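Local structure of ABC-type branched-chain amino acid transport systems periplasmic component-like protein (Thermomonospora curvata, 4N03) at residues A[136-144]-A[338-346]; A[186-195]-A[394-405]. The protein probably serves as the extracytoplasmic substrate-binding component of an ABC transporter, probably capturing a fatty acid such as palmitic acid. All coordinates share one frame; numbering follows the deposited sequence.

Contact 1: A[136-144]-A[338-346]; sequences LGSKYIQVT and GLINAHRSE
Arg344 supplies most of the polar grip, presenting its guanidinium edge to the backbone turn of 136-144. NE and NH2 both bond to the carbonyl O of Lys139, side-on and within the guanidinium plane. The NE bond is the straighter of the two, with Arg344 NE 2.8 Å from Lys139 O, whereas NH2 approaches from above that carbonyl's plane. On another side of the group, NH1 makes only a weak bond to Gln142 OE1 and also hydrogen-bonds to Phe359 O.

The same amide oxygen is held more firmly by the imidazole: His343 NE2 lies 2.8 Å from Gln142 OE1, nearly straight at 165° and close to the ring plane. A bend at chi2 (63°) folds the Gln142 amide back, and its NE2 donates to Val143 O in its own segment, so both ends of the amide are engaged and its rotation is fixed.

A separate polar link is made by Lys139, whose extended chain reaches obliquely across to the helix; in one of its two conformers Lys139 NZ hydrogen-bonds to Asn341 OD1 at 2.9 Å, in the carbonyl plane of the asparagine.

Apolar packing is confined to Ile340. Its CG2 lies 3.7 Å from Tyr140 CE1, the two side chains crossing at about a right angle, while CD1 packs on the Lys139 carbonyl.

The loop here contains a type I turn from Ser138 to Ile141, with an ST turn in which Ser138 OG, also bonded to Glu120, accepts from Tyr140 N. Residues of helix 336-343, with Arg344, thus hold the loop that follows strand 126-129 in this periplasmic binding protein fold.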
ATOM      1  N   LEU A 136      10.767   6.067   4.244  1.00  9.65           N
ATOM      2  CA  LEU A 136      11.459   7.059   3.453  1.00  9.77           C
ATOM      3  C   LEU A 136      12.901   7.168   3.912  1.00  9.85           C
ATOM      4  O   LEU A 136      13.256   6.724   5.020  1.00 11.24           O
ATOM      5  CB  LEU A 136      10.772   8.426   3.554  1.00  9.76           C
ATOM      6  CG  LEU A 136       9.367   8.506   2.943  1.00  9.93           C
ATOM      7  CD1 LEU A 136       8.848   9.918   3.189  1.00 11.64           C
ATOM      8  CD2 LEU A 136       9.381   8.195   1.445  1.00 10.64           C
ATOM      9  N   GLY A 137      13.729   7.747   3.069  1.00 10.13           N
ATOM     10  CA  GLY A 137      15.130   7.997   3.420  1.00 11.35           C
ATOM     11  C   GLY A 137      16.070   6.878   3.123  1.00 11.34           C
ATOM     12  O   GLY A 137      17.235   6.903   3.520  1.00 13.57           O
ATOM     13  N   SER A 138      15.618   5.871   2.387  1.00 12.26           N
ATOM     14  CA  SER A 138      16.520   4.782   1.973  1.00 15.61           C
ATOM     15  C   SER A 138      16.579   4.681   0.485  1.00 13.30           C
ATOM     16  O   SER A 138      15.536   4.459  -0.165  1.00 13.96           O
ATOM     17  CB  SER A 138      16.045   3.440   2.461  1.00 18.44           C
ATOM     18  OG  SER A 138      16.883   2.458   1.793  1.00 21.63           O
ATOM     19  N   LYS A 139      17.763   4.754  -0.114  1.00 14.87           N
ATOM     20  CA  LYS A 139      17.913   4.631  -1.562  0.60 13.85           C
ATOM     21  C   LYS A 139      17.261   3.343  -2.057  1.00 11.80           C
ATOM     22  O   LYS A 139      16.760   3.334  -3.169  1.00 13.51           O
ATOM     23  CB  LYS A 139      19.410   4.652  -1.994  0.60 17.60           C
ATOM     24  CG  LYS A 139      19.662   4.812  -3.501  0.60 16.56           C
ATOM     25  CD  LYS A 139      21.145   4.709  -3.901  0.60 15.13           C
ATOM     26  CE  LYS A 139      21.289   4.606  -5.420  0.60 17.29           C
ATOM     27  NZ  LYS A 139      22.718   4.548  -5.832  0.60 18.59           N
ATOM     28  N   TYR A 140      17.348   2.303  -1.247  1.00 11.12           N
ATOM     29  CA  TYR A 140      16.962   0.969  -1.699  1.00 10.34           C
ATOM     30  C   TYR A 140      15.508   0.651  -1.512  1.00 10.64           C
ATOM     31  O   TYR A 140      15.041  -0.378  -2.052  1.00 12.38           O
ATOM     32  CB  TYR A 140      17.848  -0.069  -1.024  1.00 12.57           C
ATOM     33  CG  TYR A 140      19.260   0.141  -1.386  1.00 13.34           C
ATOM     34  CD1 TYR A 140      19.718  -0.238  -2.619  1.00 16.77           C
ATOM     35  CD2 TYR A 140      20.137   0.810  -0.546  1.00 15.53           C
ATOM     36  CE1 TYR A 140      21.004  -0.023  -3.019  1.00 21.50           C
ATOM     37  CE2 TYR A 140      21.464   1.066  -0.987  1.00 17.81           C
ATOM     38  CZ  TYR A 140      21.840   0.646  -2.249  1.00 20.10           C
ATOM     39  OH  TYR A 140      23.126   0.816  -2.736  1.00 29.49           O
ATOM     40  N   ILE A 141      14.745   1.477  -0.807  1.00 10.05           N
ATOM     41  CA  ILE A 141      13.331   1.223  -0.559  1.00 10.08           C
ATOM     42  C   ILE A 141      12.510   2.211  -1.327  1.00  9.87           C
ATOM     43  O   ILE A 141      12.692   3.418  -1.145  1.00 10.39           O
ATOM     44  CB  ILE A 141      12.984   1.266   0.929  1.00 10.98           C
ATOM     45  CG1 ILE A 141      13.832   0.257   1.704  1.00 11.54           C
ATOM     46  CG2 ILE A 141      11.494   1.023   1.095  1.00 11.05           C
ATOM     47  CD1 ILE A 141      13.657   0.335   3.212  1.00 12.66           C
ATOM     48  N   GLN A 142      11.656   1.750  -2.241  1.00 10.36           N
ATOM     49  CA  GLN A 142      10.719   2.655  -2.898  1.00  9.84           C
ATOM     50  C   GLN A 142       9.386   2.624  -2.231  1.00  9.57           C
ATOM     51  O   GLN A 142       8.624   1.657  -2.403  1.00 10.82           O
ATOM     52  CB  GLN A 142      10.541   2.272  -4.363  1.00 10.08           C
ATOM     53  CG  GLN A 142       9.543   3.174  -5.083  1.00 10.65           C
ATOM     54  CD  GLN A 142      10.087   4.608  -5.099  1.00 10.66           C
ATOM     55  OE1 GLN A 142      11.162   4.845  -5.638  1.00 12.91           O
ATOM     56  NE2 GLN A 142       9.347   5.541  -4.547  1.00 10.59           N
ATOM     57  N   VAL A 143       9.057   3.687  -1.511  1.00  9.80           N
ATOM     58  CA  VAL A 143       7.710   3.847  -0.994  1.00 10.08           C
ATOM     59  C   VAL A 143       6.880   4.392  -2.128  1.00  9.81           C
ATOM     60  O   VAL A 143       7.167   5.426  -2.691  1.00 10.54           O
ATOM     61  CB  VAL A 143       7.677   4.797   0.210  1.00 10.81           C
ATOM     62  CG1 VAL A 143       6.237   4.893   0.702  1.00 11.24           C
ATOM     63  CG2 VAL A 143       8.604   4.307   1.325  1.00 11.90           C
ATOM     64  N   THR A 144       5.888   3.611  -2.554  1.00  9.72           N
ATOM     65  CA  THR A 144       5.064   4.033  -3.686  1.00  9.95           C
ATOM     66  C   THR A 144       3.985   5.009  -3.240  1.00  9.30           C
ATOM     67  O   THR A 144       3.738   5.137  -2.043  1.00 11.27           O
ATOM     68  CB  THR A 144       4.423   2.819  -4.349  1.00 10.48           C
ATOM     69  OG1 THR A 144       3.647   2.129  -3.379  1.00 11.03           O
ATOM     70  CG2 THR A 144       5.487   1.872  -4.935  1.00 10.92           C
ATOM     71  N   GLY A 338      23.357  -1.967 -10.193  1.00 12.51           N
ATOM     72  CA  GLY A 338      22.798  -1.694 -11.510  1.00 11.95           C
ATOM     73  C   GLY A 338      21.289  -1.521 -11.437  1.00 10.62           C
ATOM     74  O   GLY A 338      20.708  -0.631 -12.050  1.00 11.64           O
ATOM     75  N   LEU A 339      20.658  -2.357 -10.632  1.00 10.65           N
ATOM     76  CA  LEU A 339      19.215  -2.326 -10.553  1.00 10.54           C
ATOM     77  C   LEU A 339      18.689  -1.073  -9.892  1.00  9.41           C
ATOM     78  O   LEU A 339      17.758  -0.437 -10.346  1.00 10.47           O
ATOM     79  CB  LEU A 339      18.704  -3.568  -9.840  1.00 10.97           C
ATOM     80  CG  LEU A 339      17.181  -3.720  -9.822  1.00 11.16           C
ATOM     81  CD1 LEU A 339      16.622  -3.895 -11.229  1.00 12.89           C
ATOM     82  CD2 LEU A 339      16.791  -4.932  -8.988  1.00 12.37           C
ATOM     83  N   ILE A 340      19.282  -0.685  -8.757  1.00 10.22           N
ATOM     84  CA  ILE A 340      18.808   0.489  -8.047  1.00 11.35           C
ATOM     85  C   ILE A 340      19.068   1.743  -8.857  1.00 10.33           C
ATOM     86  O   ILE A 340      18.241   2.637  -8.889  1.00 11.55           O
ATOM     87  CB  ILE A 340      19.330   0.585  -6.606  1.00 11.67           C
ATOM     88  CG1 ILE A 340      18.448   1.548  -5.792  1.00 11.10           C
ATOM     89  CG2 ILE A 340      20.775   0.993  -6.558  1.00 13.23           C
ATOM     90  CD1 ILE A 340      17.010   1.089  -5.635  1.00 13.78           C
ATOM     91  N   ASN A 341      20.210   1.792  -9.538  1.00 11.02           N
ATOM     92  CA  ASN A 341      20.497   2.990 -10.330  1.00 11.73           C
ATOM     93  C   ASN A 341      19.534   3.089 -11.517  1.00 11.48           C
ATOM     94  O   ASN A 341      19.083   4.158 -11.857  1.00 13.17           O
ATOM     95  CB  ASN A 341      21.957   2.946 -10.764  1.00 13.12           C
ATOM     96  CG  ASN A 341      22.911   3.250  -9.621  1.00 14.48           C
ATOM     97  OD1 ASN A 341      22.505   3.731  -8.581  1.00 18.75           O
ATOM     98  ND2 ASN A 341      24.130   2.900  -9.816  1.00 17.95           N
ATOM     99  N   ALA A 342      19.154   1.956 -12.118  1.00 11.35           N
ATOM    100  CA  ALA A 342      18.140   1.929 -13.176  1.00 12.01           C
ATOM    101  C   ALA A 342      16.809   2.432 -12.626  1.00 12.48           C
ATOM    102  O   ALA A 342      16.161   3.279 -13.221  1.00 14.64           O
ATOM    103  CB  ALA A 342      17.982   0.528 -13.752  1.00 13.02           C
ATOM    104  N   HIS A 343      16.402   1.934 -11.451  1.00 11.90           N
ATOM    105  CA  HIS A 343      15.154   2.378 -10.862  1.00 12.06           C
ATOM    106  C   HIS A 343      15.158   3.903 -10.586  1.00 12.39           C
ATOM    107  O   HIS A 343      14.240   4.632 -10.920  1.00 14.30           O
ATOM    108  CB  HIS A 343      14.896   1.638  -9.537  1.00 10.89           C
ATOM    109  CG  HIS A 343      13.682   2.143  -8.849  1.00 11.02           C
ATOM    110  ND1 HIS A 343      12.420   2.100  -9.389  1.00 12.42           N
ATOM    111  CD2 HIS A 343      13.573   2.829  -7.684  1.00 11.75           C
ATOM    112  CE1 HIS A 343      11.570   2.682  -8.563  1.00 11.55           C
ATOM    113  NE2 HIS A 343      12.252   3.138  -7.515  1.00 11.60           N
ATOM    114  N   ARG A 344      16.215   4.378  -9.946  1.00 12.22           N
ATOM    115  CA  ARG A 344      16.298   5.761  -9.428  1.00 13.06           C
ATOM    116  C   ARG A 344      16.612   6.757 -10.519  1.00 15.49           C
ATOM    117  O   ARG A 344      16.755   7.954 -10.207  1.00 16.10           O
ATOM    118  CB  ARG A 344      17.335   5.888  -8.333  1.00 14.70           C
ATOM    119  CG  ARG A 344      17.000   5.130  -7.063  1.00 17.57           C
ATOM    120  CD  ARG A 344      16.234   5.925  -6.080  1.00 15.46           C
ATOM    121  NE  ARG A 344      15.721   5.160  -4.960  1.00 13.60           N
ATOM    122  CZ  ARG A 344      14.489   5.267  -4.502  1.00 12.28           C
ATOM    123  NH1 ARG A 344      13.634   6.098  -5.022  1.00 13.32           N
ATOM    124  NH2 ARG A 344      14.127   4.559  -3.443  1.00 12.66           N
ATOM    125  N   SER A 345      16.765   6.301 -11.758  1.00 12.63           N
ATOM    126  CA  SER A 345      16.867   7.169 -12.926  1.00 14.61           C
ATOM    127  C   SER A 345      15.533   7.653 -13.433  1.00 16.02           C
ATOM    128  O   SER A 345      15.496   8.571 -14.244  1.00 17.71           O
ATOM    129  CB  SER A 345      17.697   6.510 -14.016  1.00 16.07           C
ATOM    130  OG  SER A 345      16.962   5.479 -14.677  1.00 19.28           O
ATOM    131  N   GLU A 346      14.432   7.116 -12.908  1.00 15.83           N
ATOM    132  CA  GLU A 346      13.082   7.432 -13.441  1.00 14.76           C
ATOM    133  C   GLU A 346      12.420   8.530 -12.698  1.00 13.67           C
ATOM    134  O   GLU A 346      12.003   8.357 -11.515  1.00 14.49           O
ATOM    135  CB  GLU A 346      12.238   6.144 -13.353  1.00 14.95           C
ATOM    136  CG  GLU A 346      10.806   6.297 -13.807  1.00 16.83           C
ATOM    137  CD  GLU A 346      10.708   6.771 -15.231  1.00 16.05           C
ATOM    138  OE1 GLU A 346      10.581   7.968 -15.485  1.00 18.07           O
ATOM    139  OE2 GLU A 346      10.754   5.928 -16.158  1.00 21.92           O
TER

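Contact 2: A[186-195]-A[394-405]; sequences RGTKYAAEQL and LAKNYQVPVGTF
Arg186 and Tyr398 both carry CG opposite the backbone N (chi1 -176° and 171°), and the arginine chain then runs straight to NE, bringing its guanidinium up to Tyr398, Pro401 and Phe405. Tyr190 is set likewise (chi1 178°), which turns its ring toward 394-405.

The two tyrosines form an edge-to-face pair, with Tyr398 CD1 over the centre of the Tyr190 ring, 3.5 Å from Tyr190 CG, and the ring planes inclined steeply to each other. In one of its two conformers, Gln194 lays CG against the opposite face of Tyr190, and its amide NE2 donates to Tyr190 OH. That hydroxyl also meets two waters, which donate to the carbonyls of Leu394 and Asn397 and so link it to the backbone in the region of the short helix 393-397.

Leu394 enters as a knob among Tyr190, Ala191, Gln194 and Leu195; its CD1 comes 3.7 Å from Gln194 CB, while CD2 faces Ala191 and Leu195.

Pro401 CG sits over the centre of one guanidinium face, 3.6 Å from Arg186 CZ. In the guanidinium plane, Arg186 NH1 reaches the terminal carboxylate at 2.8 Å from Phe405 O, approaching from above the carboxylate plane. NE makes a weak bond to Tyr398 OH, whose stronger partner is Asp149, and a water joins NH2 to Gln399 O. A leucine in place of Arg186 would probably leave the chain-terminal carboxylate without this cationic partner and the final residues freer to move.

The tail thereby lies along helix 179-195 while also touching helix 148-161, where Ile153 packs on Leu394 and Tyr398; Thr133 bonds to Thr404 O, and Arg368 bonds to the carbonyls of Ala395 and Tyr398.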
ATOM      1  N   ARG A 186      -0.166  10.909  12.709  1.00  8.95           N
ATOM      2  CA  ARG A 186       0.618  12.132  12.571  1.00  9.78           C
ATOM      3  C   ARG A 186      -0.042  13.098  11.621  1.00  9.12           C
ATOM      4  O   ARG A 186      -0.111  14.310  11.830  1.00  9.95           O
ATOM      5  CB  ARG A 186       2.050  11.812  12.156  1.00 10.62           C
ATOM      6  CG  ARG A 186       2.944  13.027  12.099  1.00 11.21           C
ATOM      7  CD  ARG A 186       4.291  12.682  11.551  1.00 12.46           C
ATOM      8  NE  ARG A 186       5.153  13.848  11.491  1.00 12.25           N
ATOM      9  CZ  ARG A 186       6.258  14.006  12.163  1.00 14.96           C
ATOM     10  NH1 ARG A 186       6.736  13.074  12.958  1.00 17.69           N
ATOM     11  NH2 ARG A 186       6.930  15.082  11.940  1.00 20.15           N
ATOM     12  N   GLY A 187      -0.519  12.583  10.491  1.00  9.30           N
ATOM     13  CA  GLY A 187      -1.247  13.407   9.518  1.00  9.13           C
ATOM     14  C   GLY A 187      -2.543  13.959  10.069  1.00  9.08           C
ATOM     15  O   GLY A 187      -2.842  15.146   9.933  1.00  9.29           O
ATOM     16  N   THR A 188      -3.329  13.111  10.729  1.00  9.65           N
ATOM     17  CA  THR A 188      -4.541  13.575  11.382  1.00  9.98           C
ATOM     18  C   THR A 188      -4.254  14.766  12.304  1.00  9.65           C
ATOM     19  O   THR A 188      -4.995  15.761  12.281  1.00 10.11           O
ATOM     20  CB  THR A 188      -5.164  12.444  12.191  1.00  9.88           C
ATOM     21  OG1 THR A 188      -5.437  11.357  11.309  1.00 10.32           O
ATOM     22  CG2 THR A 188      -6.434  12.860  12.849  1.00 11.66           C
ATOM     23  N   LYS A 189      -3.238  14.624  13.140  1.00  9.97           N
ATOM     24  CA  LYS A 189      -2.935  15.648  14.139  0.60  9.62           C
ATOM     25  C   LYS A 189      -2.433  16.908  13.497  1.00 10.22           C
ATOM     26  O   LYS A 189      -2.742  18.023  13.990  1.00 10.89           O
ATOM     27  CB  LYS A 189      -1.978  15.090  15.150  0.60 11.18           C
ATOM     28  CG  LYS A 189      -2.649  14.001  15.978  0.60 11.76           C
ATOM     29  CD  LYS A 189      -1.671  13.241  16.811  0.60 13.93           C
ATOM     30  CE  LYS A 189      -1.153  14.125  17.909  0.60 13.50           C
ATOM     31  NZ  LYS A 189      -0.464  13.221  18.820  0.60 13.70           N
ATOM     32  N   TYR A 190      -1.689  16.800  12.396  1.00  9.77           N
ATOM     33  CA  TYR A 190      -1.241  18.010  11.679  1.00 10.27           C
ATOM     34  C   TYR A 190      -2.423  18.755  11.139  1.00  9.47           C
ATOM     35  O   TYR A 190      -2.586  19.975  11.306  1.00 10.33           O
ATOM     36  CB  TYR A 190      -0.263  17.633  10.585  1.00  9.79           C
ATOM     37  CG  TYR A 190       0.188  18.831   9.791  1.00 10.60           C
ATOM     38  CD1 TYR A 190       1.181  19.677  10.288  1.00 10.80           C
ATOM     39  CD2 TYR A 190      -0.386  19.140   8.571  1.00 10.26           C
ATOM     40  CE1 TYR A 190       1.582  20.763   9.591  1.00 11.78           C
ATOM     41  CE2 TYR A 190       0.065  20.253   7.863  1.00 10.81           C
ATOM     42  CZ  TYR A 190       1.073  21.070   8.390  1.00 10.64           C
ATOM     43  OH  TYR A 190       1.530  22.156   7.692  1.00 12.00           O
ATOM     44  N   ALA A 191      -3.282  18.021  10.430  1.00  9.22           N
ATOM     45  CA  ALA A 191      -4.467  18.619   9.890  1.00  9.19           C
ATOM     46  C   ALA A 191      -5.331  19.262  10.987  1.00  9.61           C
ATOM     47  O   ALA A 191      -5.865  20.360  10.830  1.00 10.50           O
ATOM     48  CB  ALA A 191      -5.263  17.621   9.078  1.00  9.79           C
ATOM     49  N   ALA A 192      -5.485  18.561  12.088  1.00  9.36           N
ATOM     50  CA  ALA A 192      -6.318  19.066  13.192  1.00 10.85           C
ATOM     51  C   ALA A 192      -5.738  20.363  13.793  1.00 10.70           C
ATOM     52  O   ALA A 192      -6.467  21.282  14.053  1.00 11.80           O
ATOM     53  CB  ALA A 192      -6.450  18.021  14.271  1.00 11.51           C
ATOM     54  N   GLU A 193      -4.439  20.398  13.939  1.00 10.67           N
ATOM     55  CA  GLU A 193      -3.814  21.632  14.427  0.70 11.87           C
ATOM     56  C   GLU A 193      -4.026  22.785  13.470  1.00 12.33           C
ATOM     57  O   GLU A 193      -4.320  23.935  13.889  1.00 14.66           O
ATOM     58  CB  GLU A 193      -2.297  21.404  14.697  0.70 14.79           C
ATOM     59  CG  GLU A 193      -1.538  22.527  15.390  0.70 19.76           C
ATOM     60  CD  GLU A 193      -2.067  22.779  16.777  0.70 26.17           C
ATOM     61  OE1 GLU A 193      -2.077  21.850  17.624  0.70 39.71           O
ATOM     62  OE2 GLU A 193      -2.479  23.919  17.028  0.70 39.53           O
ATOM     63  N   GLN A 194      -3.860  22.518  12.182  1.00 11.99           N
ATOM     64  CA  GLN A 194      -3.972  23.567  11.195  0.60 13.07           C
ATOM     65  C   GLN A 194      -5.396  24.062  11.013  1.00 12.38           C
ATOM     66  O   GLN A 194      -5.607  25.225  10.763  1.00 14.97           O
ATOM     67  CB  GLN A 194      -3.374  23.105   9.858  0.60 13.67           C
ATOM     68  CG  GLN A 194      -1.869  22.947   9.864  0.60 12.62           C
ATOM     69  CD  GLN A 194      -1.172  24.294   9.752  0.60 14.73           C
ATOM     70  OE1 GLN A 194      -1.713  25.325  10.125  0.60 21.43           O
ATOM     71  NE2 GLN A 194      -0.010  24.298   9.218  0.60 11.73           N
ATOM     72  N   LEU A 195      -6.374  23.148  11.112  1.00 11.82           N
ATOM     73  CA  LEU A 195      -7.774  23.405  10.840  1.00 11.41           C
ATOM     74  C   LEU A 195      -8.604  23.707  12.053  1.00 11.98           C
ATOM     75  O   LEU A 195      -9.782  24.021  11.885  1.00 14.89           O
ATOM     76  CB  LEU A 195      -8.385  22.243  10.077  1.00 11.81           C
ATOM     77  CG  LEU A 195      -7.780  21.959   8.687  1.00 12.76           C
ATOM     78  CD1 LEU A 195      -8.284  20.648   8.119  1.00 13.34           C
ATOM     79  CD2 LEU A 195      -8.032  23.104   7.717  1.00 16.24           C
ATOM     80  N   LEU A 394      -2.720  22.024   2.088  1.00 11.92           N
ATOM     81  CA  LEU A 394      -2.361  21.593   3.379  1.00 11.96           C
ATOM     82  C   LEU A 394      -1.310  20.483   3.311  1.00 10.74           C
ATOM     83  O   LEU A 394      -0.296  20.493   4.013  1.00 11.24           O
ATOM     84  CB  LEU A 394      -3.650  21.155   4.067  1.00 13.83           C
ATOM     85  CG  LEU A 394      -3.568  20.840   5.535  1.00 13.27           C
ATOM     86  CD1 LEU A 394      -3.155  22.023   6.372  1.00 14.37           C
ATOM     87  CD2 LEU A 394      -4.913  20.313   6.050  1.00 14.77           C
ATOM     88  N   ALA A 395      -1.573  19.468   2.461  1.00 10.33           N
ATOM     89  CA  ALA A 395      -0.617  18.403   2.284  1.00  9.46           C
ATOM     90  C   ALA A 395       0.651  18.826   1.542  1.00 10.09           C
ATOM     91  O   ALA A 395       1.719  18.313   1.800  1.00 10.30           O
ATOM     92  CB  ALA A 395      -1.240  17.233   1.557  1.00  9.57           C
ATOM     93  N   LYS A 396       0.507  19.752   0.603  1.00  9.42           N
ATOM     94  CA  LYS A 396       1.632  20.213  -0.178  1.00 10.88           C
ATOM     95  C   LYS A 396       2.684  20.897   0.716  1.00 10.34           C
ATOM     96  O   LYS A 396       3.848  20.742   0.466  1.00 12.40           O
ATOM     97  CB  LYS A 396       1.162  21.252  -1.179  1.00 12.14           C
ATOM     98  CG  LYS A 396       2.217  21.765  -2.159  1.00 13.69           C
ATOM     99  CD  LYS A 396       1.480  22.633  -3.203  1.00 18.59           C
ATOM    100  CE  LYS A 396       2.299  23.110  -4.352  1.00 23.99           C
ATOM    101  NZ  LYS A 396       1.488  24.109  -5.094  1.00 27.59           N
ATOM    102  N   ASN A 397       2.261  21.641   1.746  1.00 10.16           N
ATOM    103  CA  ASN A 397       3.155  22.421   2.564  1.00 10.74           C
ATOM    104  C   ASN A 397       3.633  21.674   3.796  1.00 11.34           C
ATOM    105  O   ASN A 397       4.536  22.143   4.478  1.00 11.78           O
ATOM    106  CB  ASN A 397       2.528  23.780   2.931  1.00 12.20           C
ATOM    107  CG  ASN A 397       2.219  24.625   1.707  1.00 12.46           C
ATOM    108  OD1 ASN A 397       2.848  24.484   0.665  1.00 16.02           O
ATOM    109  ND2 ASN A 397       1.277  25.487   1.836  1.00 13.24           N
ATOM    110  N   TYR A 398       3.012  20.543   4.102  1.00 10.95           N
ATOM    111  CA  TYR A 398       3.356  19.715   5.233  1.00  9.96           C
ATOM    112  C   TYR A 398       4.758  19.185   5.073  1.00  9.88           C
ATOM    113  O   TYR A 398       5.211  18.825   3.995  1.00 10.76           O
ATOM    114  CB  TYR A 398       2.390  18.523   5.231  1.00  9.59           C
ATOM    115  CG  TYR A 398       2.711  17.419   6.228  1.00  9.69           C
ATOM    116  CD1 TYR A 398       2.648  17.592   7.610  1.00 10.46           C
ATOM    117  CD2 TYR A 398       3.076  16.169   5.777  1.00  9.07           C
ATOM    118  CE1 TYR A 398       2.905  16.573   8.468  1.00  9.45           C
ATOM    119  CE2 TYR A 398       3.315  15.144   6.621  1.00  9.19           C
ATOM    120  CZ  TYR A 398       3.235  15.317   7.980  1.00  9.60           C
ATOM    121  OH  TYR A 398       3.489  14.330   8.860  1.00  9.92           O
ATOM    122  N   GLN A 399       5.479  19.160   6.212  1.00  9.59           N
ATOM    123  CA  GLN A 399       6.819  18.596   6.308  1.00 10.22           C
ATOM    124  C   GLN A 399       6.779  17.133   6.611  1.00 10.28           C
ATOM    125  O   GLN A 399       6.350  16.723   7.677  1.00 11.51           O
ATOM    126  CB  GLN A 399       7.610  19.322   7.404  1.00 11.78           C
ATOM    127  CG  GLN A 399       7.692  20.797   7.259  1.00 16.21           C
ATOM    128  CD  GLN A 399       8.329  21.165   5.957  1.00 15.10           C
ATOM    129  OE1 GLN A 399       9.567  21.065   5.844  1.00 16.75           O
ATOM    130  NE2 GLN A 399       7.553  21.606   4.979  1.00 17.48           N
ATOM    131  N   VAL A 400       7.190  16.312   5.637  1.00  9.27           N
ATOM    132  CA  VAL A 400       7.058  14.883   5.771  1.00  9.43           C
ATOM    133  C   VAL A 400       8.331  14.376   6.462  1.00  9.46           C
ATOM    134  O   VAL A 400       9.435  14.624   5.986  1.00 10.64           O
ATOM    135  CB  VAL A 400       6.877  14.203   4.393  1.00  9.95           C
ATOM    136  CG1 VAL A 400       6.739  12.718   4.575  1.00 10.47           C
ATOM    137  CG2 VAL A 400       5.653  14.772   3.689  1.00 10.28           C
ATOM    138  N   PRO A 401       8.201  13.642   7.573  1.00  9.38           N
ATOM    139  CA  PRO A 401       9.403  13.120   8.219  1.00  9.79           C
ATOM    140  C   PRO A 401      10.062  12.039   7.399  1.00  9.17           C
ATOM    141  O   PRO A 401       9.376  11.323   6.611  1.00 10.00           O
ATOM    142  CB  PRO A 401       8.878  12.568   9.557  1.00 11.25           C
ATOM    143  CG  PRO A 401       7.463  12.228   9.254  1.00 10.91           C
ATOM    144  CD  PRO A 401       6.992  13.292   8.308  1.00 10.08           C
ATOM    145  N   VAL A 402      11.361  11.861   7.521  1.00  9.65           N
ATOM    146  CA  VAL A 402      12.132  10.980   6.719  1.00 10.74           C
ATOM    147  C   VAL A 402      12.760   9.906   7.557  1.00 10.13           C
ATOM    148  O   VAL A 402      13.687  10.155   8.304  1.00 14.88           O
ATOM    149  CB  VAL A 402      13.211  11.758   5.945  1.00 11.33           C
ATOM    150  CG1 VAL A 402      14.012  10.784   5.091  1.00 11.95           C
ATOM    151  CG2 VAL A 402      12.566  12.817   5.067  1.00 13.47           C
ATOM    152  N   GLY A 403      12.217   8.683   7.470  1.00 10.55           N
ATOM    153  CA  GLY A 403      12.757   7.537   8.190  1.00 11.77           C
ATOM    154  C   GLY A 403      12.260   7.335   9.614  1.00 10.84           C
ATOM    155  O   GLY A 403      12.696   6.415  10.285  1.00 12.16           O
ATOM    156  N   THR A 404      11.327   8.181  10.049  1.00 10.30           N
ATOM    157  CA  THR A 404      10.639   8.078  11.306  1.00 10.34           C
ATOM    158  C   THR A 404       9.189   8.476  11.068  1.00 10.53           C
ATOM    159  O   THR A 404       8.859   8.937   9.970  1.00 10.41           O
ATOM    160  CB  THR A 404      11.251   9.065  12.335  1.00 11.53           C
ATOM    161  OG1 THR A 404      11.124  10.409  11.834  1.00 11.62           O
ATOM    162  CG2 THR A 404      12.708   8.764  12.626  1.00 12.12           C
ATOM    163  N   PHE A 405       8.348   8.382  12.081  1.00 12.45           N
ATOM    164  CA  PHE A 405       7.007   8.970  12.093  1.00 12.47           C
ATOM    165  C   PHE A 405       6.832   9.688  13.413  1.00 15.31           C
ATOM    166  O   PHE A 405       5.875  10.460  13.499  1.00 16.05           O
ATOM    167  CB  PHE A 405       5.882   7.926  11.885  1.00 12.85           C
ATOM    168  CG  PHE A 405       5.638   7.038  13.086  1.00 11.77           C
ATOM    169  CD1 PHE A 405       4.716   7.380  14.048  1.00 12.19           C
ATOM    170  CD2 PHE A 405       6.333   5.877  13.251  1.00 13.39           C
ATOM    171  CE1 PHE A 405       4.532   6.601  15.167  1.00 12.87           C
ATOM    172  CE2 PHE A 405       6.157   5.094  14.386  1.00 14.86           C
ATOM    173  CZ  PHE A 405       5.253   5.448  15.335  1.00 12.54           C
ATOM    174  OXT PHE A 405       7.578   9.419  14.391  1.00 17.19           O
TER
HETATM  175  O   HOH W   1       5.716  17.065  10.288  1.00 16.98           O
HETATM  176  O   HOH W   2       9.704  11.975  13.348  1.00 27.26           O
HETATM  177  O   HOH W   3       0.513  22.701   5.417  1.00 13.48           O
HETATM  178  O   HOH W   4       4.068  22.735   7.172  1.00 22.97           O

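Overall arrangement
Contact 1 is buried and contact 2 lies at the surface, and they share no helix, although their segments alternate along the chain. In contact 1 buried arginine, histidine and glutamine side chains are satisfied mainly by direct bonds to carbonyl and amide oxygens. Contact 2 instead mixes aromatic and leucine packing with water bridges and an arginine directed at the chain terminus. The two meet where the loop 136-144 touches the tail: Gly137 CA is 3.4 Å from Val402 CG1, and Leu136 packs on Val400 and Pro401. Bound palmitic acid touches Thr144 of contact 1 and lies about 10 Å from the side chain of Phe405 in contact 2.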